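Local coordinates for tapirin (Caldicellulosiruptor hydrothermalis, PDB 6N2C), which probably binds cellulose, helping this extremely thermophilic bacterium adhere to plant biomass, and carries a zinc ion in its beta-helical C-terminal domain, at residues Thr185-Asn199 with Asn206-Asn220. Numbering follows the deposited sequence. Where two conformers were deposited one is given.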
# COMPACT_ATOMS: atom_id res chain seq x y z
N THR A 185 -4.57 -7.45 19.01
CA THR A 185 -3.86 -8.06 17.86
C THR A 185 -2.86 -7.10 17.20
O THR A 185 -2.42 -7.34 16.09
CB THR A 185 -4.83 -8.59 16.79
OG1 THR A 185 -5.49 -7.54 16.09
CG2 THR A 185 -5.88 -9.50 17.45
N TYR A 186 -2.58 -5.99 17.88
CA TYR A 186 -1.67 -4.96 17.35
C TYR A 186 -0.35 -4.93 18.05
O TYR A 186 -0.28 -4.82 19.29
CB TYR A 186 -2.33 -3.55 17.36
CG TYR A 186 -3.37 -3.32 16.27
CD1 TYR A 186 -4.59 -3.97 16.31
CD2 TYR A 186 -3.16 -2.42 15.29
CE1 TYR A 186 -5.56 -3.78 15.34
CE2 TYR A 186 -4.14 -2.14 14.35
CZ TYR A 186 -5.33 -2.83 14.37
OH TYR A 186 -6.29 -2.58 13.42
N GLY A 187 0.74 -4.95 17.30
CA GLY A 187 2.03 -4.89 17.87
C GLY A 187 2.56 -3.48 18.06
O GLY A 187 3.35 -3.21 18.99
N LEU A 188 2.15 -2.59 17.17
CA LEU A 188 2.56 -1.14 17.21
C LEU A 188 1.32 -0.32 16.89
O LEU A 188 0.58 -0.57 15.90
CB LEU A 188 3.74 -0.82 16.21
CG LEU A 188 4.95 -1.70 16.37
CD1 LEU A 188 5.88 -1.44 15.21
CD2 LEU A 188 5.66 -1.49 17.67
N PHE A 189 1.07 0.69 17.74
CA PHE A 189 -0.06 1.62 17.50
C PHE A 189 0.38 3.00 17.90
O PHE A 189 0.97 3.17 18.97
CB PHE A 189 -1.19 1.23 18.39
CG PHE A 189 -2.36 2.10 18.30
CD1 PHE A 189 -2.37 3.33 18.99
CD2 PHE A 189 -3.51 1.71 17.66
CE1 PHE A 189 -3.53 4.14 18.98
CE2 PHE A 189 -4.66 2.55 17.63
CZ PHE A 189 -4.64 3.78 18.22
N SER A 190 0.09 3.99 17.03
CA SER A 190 0.28 5.37 17.47
C SER A 190 -0.87 6.22 16.99
O SER A 190 -1.26 6.08 15.83
CB SER A 190 1.60 5.94 16.92
OG SER A 190 1.71 7.34 17.28
N SER A 191 -1.38 7.12 17.86
CA SER A 191 -2.28 8.13 17.42
C SER A 191 -1.61 9.31 16.79
O SER A 191 -2.34 10.26 16.44
CB SER A 191 -3.19 8.60 18.50
OG SER A 191 -3.89 7.57 19.09
N ASP A 192 -0.31 9.27 16.65
CA ASP A 192 0.39 10.26 15.79
C ASP A 192 1.27 9.56 14.81
O ASP A 192 0.72 8.83 13.98
CB ASP A 192 1.06 11.26 16.72
CG ASP A 192 1.54 12.56 15.99
OD1 ASP A 192 1.28 12.73 14.83
OD2 ASP A 192 2.01 13.44 16.71
N LYS A 193 2.58 9.71 14.84
CA LYS A 193 3.47 9.09 13.87
C LYS A 193 4.14 7.84 14.35
O LYS A 193 4.24 7.63 15.55
CB LYS A 193 4.62 10.04 13.51
CG LYS A 193 4.15 11.22 12.65
CD LYS A 193 5.23 12.32 12.66
CE LYS A 193 4.66 13.71 12.31
NZ LYS A 193 3.76 13.72 11.12
N ILE A 194 4.62 7.03 13.41
CA ILE A 194 5.55 5.97 13.71
C ILE A 194 6.83 6.23 12.93
O ILE A 194 6.80 6.22 11.73
CB ILE A 194 5.07 4.58 13.46
CG1 ILE A 194 3.81 4.30 14.29
CG2 ILE A 194 6.12 3.58 13.89
CD1 ILE A 194 3.24 2.90 14.02
N ILE A 195 7.88 6.56 13.66
CA ILE A 195 9.17 6.90 13.08
C ILE A 195 10.19 5.88 13.34
O ILE A 195 10.71 5.81 14.46
CB ILE A 195 9.64 8.33 13.46
CG1 ILE A 195 8.48 9.32 13.31
CG2 ILE A 195 10.85 8.71 12.60
CD1 ILE A 195 8.66 10.59 14.04
N PHE A 196 10.51 5.08 12.32
CA PHE A 196 11.45 4.01 12.46
C PHE A 196 12.89 4.60 12.31
O PHE A 196 13.09 5.78 12.40
CB PHE A 196 11.17 2.88 11.49
CG PHE A 196 9.93 2.07 11.84
CD1 PHE A 196 9.91 1.26 12.99
CD2 PHE A 196 8.83 2.04 11.04
CE1 PHE A 196 8.83 0.48 13.31
CE2 PHE A 196 7.72 1.25 11.40
CZ PHE A 196 7.72 0.50 12.54
N ASN A 197 13.86 3.75 12.30
CA ASN A 197 15.27 4.15 12.20
C ASN A 197 15.89 3.10 11.36
O ASN A 197 15.23 2.11 10.96
CB ASN A 197 15.89 4.25 13.56
CG ASN A 197 16.89 5.38 13.65
OD1 ASN A 197 17.68 5.54 12.72
ND2 ASN A 197 16.86 6.20 14.75
N ASN A 198 17.18 3.26 11.08
CA ASN A 198 17.80 2.37 10.13
C ASN A 198 17.91 0.93 10.66
O ASN A 198 18.14 0.71 11.85
CB ASN A 198 19.25 2.82 9.77
CG ASN A 198 19.32 4.26 9.32
OD1 ASN A 198 19.57 5.13 10.11
ND2 ASN A 198 19.07 4.51 8.00
N ASN A 199 17.79 -0.02 9.74
CA ASN A 199 17.94 -1.45 10.03
C ASN A 199 17.03 -1.98 11.16
O ASN A 199 17.50 -2.64 12.09
CB ASN A 199 19.40 -1.74 10.30
CG ASN A 199 20.24 -1.19 9.17
OD1 ASN A 199 19.98 -1.52 8.00
ND2 ASN A 199 21.20 -0.37 9.48
N ASN A 206 -1.02 -6.80 13.52
CA ASN A 206 -1.54 -5.51 13.01
C ASN A 206 -0.77 -4.31 13.46
O ASN A 206 -0.23 -4.30 14.55
CB ASN A 206 -3.02 -5.45 13.29
CG ASN A 206 -3.75 -6.60 12.60
OD1 ASN A 206 -3.46 -6.91 11.44
ND2 ASN A 206 -4.72 -7.28 13.30
N MET A 207 -0.77 -3.22 12.62
CA MET A 207 -0.07 -2.00 12.98
C MET A 207 -0.92 -0.84 12.52
O MET A 207 -1.58 -0.93 11.47
CB MET A 207 1.32 -1.94 12.25
CG MET A 207 2.01 -0.60 12.36
SD MET A 207 3.77 -0.58 11.71
CE MET A 207 3.74 -2.29 11.12
N TYR A 208 -1.10 0.13 13.41
CA TYR A 208 -1.86 1.30 13.12
C TYR A 208 -1.06 2.56 13.42
O TYR A 208 -0.37 2.68 14.45
CB TYR A 208 -3.16 1.37 13.97
CG TYR A 208 -3.95 2.67 13.90
CD1 TYR A 208 -3.67 3.79 14.71
CD2 TYR A 208 -5.03 2.78 13.09
CE1 TYR A 208 -4.37 4.96 14.55
CE2 TYR A 208 -5.75 3.93 12.95
CZ TYR A 208 -5.42 5.02 13.73
OH TYR A 208 -6.16 6.19 13.64
N SER A 209 -1.19 3.57 12.55
CA SER A 209 -0.71 4.89 12.87
C SER A 209 -1.71 5.88 12.37
O SER A 209 -2.38 5.64 11.35
CB SER A 209 0.64 5.09 12.15
OG SER A 209 1.31 6.23 12.63
N SER A 210 -1.83 7.04 13.02
CA SER A 210 -2.73 8.04 12.52
C SER A 210 -1.96 8.89 11.46
O SER A 210 -2.44 9.05 10.33
CB SER A 210 -3.24 8.93 13.69
OG SER A 210 -4.06 9.99 13.13
N SER A 211 -0.79 9.41 11.84
CA SER A 211 0.00 10.16 10.92
C SER A 211 1.04 9.25 10.29
O SER A 211 0.92 8.01 10.39
CB SER A 211 0.54 11.45 11.61
OG SER A 211 1.34 12.20 10.68
N ASP A 212 2.04 9.79 9.63
CA ASP A 212 2.88 9.00 8.74
C ASP A 212 3.64 7.88 9.45
O ASP A 212 4.11 8.02 10.59
CB ASP A 212 3.96 9.85 8.11
CG ASP A 212 3.43 10.95 7.22
OD1 ASP A 212 2.36 10.85 6.64
OD2 ASP A 212 4.09 12.02 7.19
N ILE A 213 3.82 6.80 8.75
CA ILE A 213 4.80 5.79 9.15
C ILE A 213 6.02 5.99 8.26
O ILE A 213 5.87 5.99 7.03
CB ILE A 213 4.29 4.39 8.99
CG1 ILE A 213 3.07 4.17 9.86
CG2 ILE A 213 5.42 3.42 9.28
CD1 ILE A 213 2.46 2.77 9.78
N THR A 214 7.18 6.26 8.85
CA THR A 214 8.39 6.51 8.07
C THR A 214 9.47 5.45 8.32
O THR A 214 9.92 5.24 9.46
CB THR A 214 8.97 7.90 8.42
OG1 THR A 214 7.98 8.91 8.13
CG2 THR A 214 10.17 8.17 7.55
N LEU A 215 9.90 4.77 7.25
CA LEU A 215 11.04 3.93 7.27
C LEU A 215 12.31 4.72 6.85
O LEU A 215 12.24 5.74 6.12
CB LEU A 215 10.92 2.78 6.30
CG LEU A 215 9.82 1.78 6.64
CD1 LEU A 215 9.83 0.75 5.53
CD2 LEU A 215 10.17 1.04 7.92
N ARG A 216 13.43 4.24 7.36
CA ARG A 216 14.78 4.74 6.96
C ARG A 216 15.41 3.68 6.13
O ARG A 216 14.99 2.55 6.13
CB ARG A 216 15.66 5.12 8.18
CG ARG A 216 14.97 6.10 9.11
CD ARG A 216 14.55 7.41 8.41
NE ARG A 216 14.12 8.45 9.36
CZ ARG A 216 13.60 9.60 9.00
NH1 ARG A 216 13.45 9.90 7.69
NH2 ARG A 216 13.21 10.45 9.95
N SER A 217 16.47 4.03 5.42
CA SER A 217 17.14 3.09 4.58
C SER A 217 17.78 1.92 5.36
O SER A 217 18.26 2.08 6.52
CB SER A 217 18.25 3.80 3.75
OG SER A 217 19.36 4.04 4.63
N ASP A 218 17.72 0.76 4.76
CA ASP A 218 18.34 -0.44 5.26
C ASP A 218 19.68 -0.65 4.54
O ASP A 218 19.77 -0.95 3.38
CB ASP A 218 17.46 -1.62 5.09
CG ASP A 218 16.25 -1.63 6.07
OD1 ASP A 218 16.28 -0.92 7.14
OD2 ASP A 218 15.27 -2.31 5.70
N ASN A 219 20.74 -0.45 5.28
CA ASN A 219 22.10 -0.51 4.75
C ASN A 219 22.86 -1.66 5.38
O ASN A 219 23.93 -1.97 4.93
CB ASN A 219 22.85 0.85 5.00
CG ASN A 219 22.62 1.44 6.41
OD1 ASN A 219 22.98 0.79 7.41
ND2 ASN A 219 21.99 2.64 6.49
N ASN A 220 22.29 -2.27 6.41
CA ASN A 220 22.89 -3.35 7.17
C ASN A 220 21.78 -4.11 7.96
O ASN A 220 21.83 -4.21 9.18
CB ASN A 220 23.95 -2.78 8.13
CG ASN A 220 24.72 -3.87 8.89
OD1 ASN A 220 24.85 -4.99 8.42
ND2 ASN A 220 25.23 -3.54 10.08
O HOH W 1 -5.12 10.56 16.02
O HOH W 2 5.83 12.34 9.47
O HOH W 3 14.66 8.05 12.15
O HOH W 4 13.41 1.98 9.07
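The amide of Asn-199 meets the 206-220 segment with both of its ends. ND2 donates an almost straight bond (177°) to Asn-219 OD1 at 3.0 Å, arriving above the plane of that acceptor's carbonyl, while OD1 takes the backbone N of Asn-220 at 2.9 Å and, weakly, that of Asn-219. With an alanine in place of Asn-199, the backbone N-H groups of Asn-219 and Asn-220 and the OD1 of Asn-219 would probably be left without this mate, leaving the 219-220 backbone freer to shift. Next to it, Asn-198 ND2 lies 3.0 Å from Ser-217 O, on a lone pair in the carbonyl plane. Farther back along the segment, Lys-193 in one of its two conformers brings NZ to 2.9 Å from Ser-211 OG, with a water between NZ and Asp-212 OD2. Backbone bonds such as Tyr-208 N to Leu-188 O and Thr-214 N to Ile-194 O pair the strands in parallel, as two successive coils of a right-handed beta-helix; strands 534-537 and 541-543 flank 185-199 on its far side. Outside the coil, Phe-189 and Tyr-208 both set CG anti to the backbone N (chi1 178° and 171°), which lays their rings side by side, near parallel but slid apart so that they barely overlap, centroids 4.7 Å apart. Asn-206 CB sits squarely over the centre of the Tyr-186 ring, a CH-pi contact of 3.4 Å to the centroid. Inside, Ile-194 packs on Ile-213, and Phe-196 presents its edge to Met-207 SD, CZ 4.2 Å from the sulfur, while its CD2 touches Leu-215 CD2.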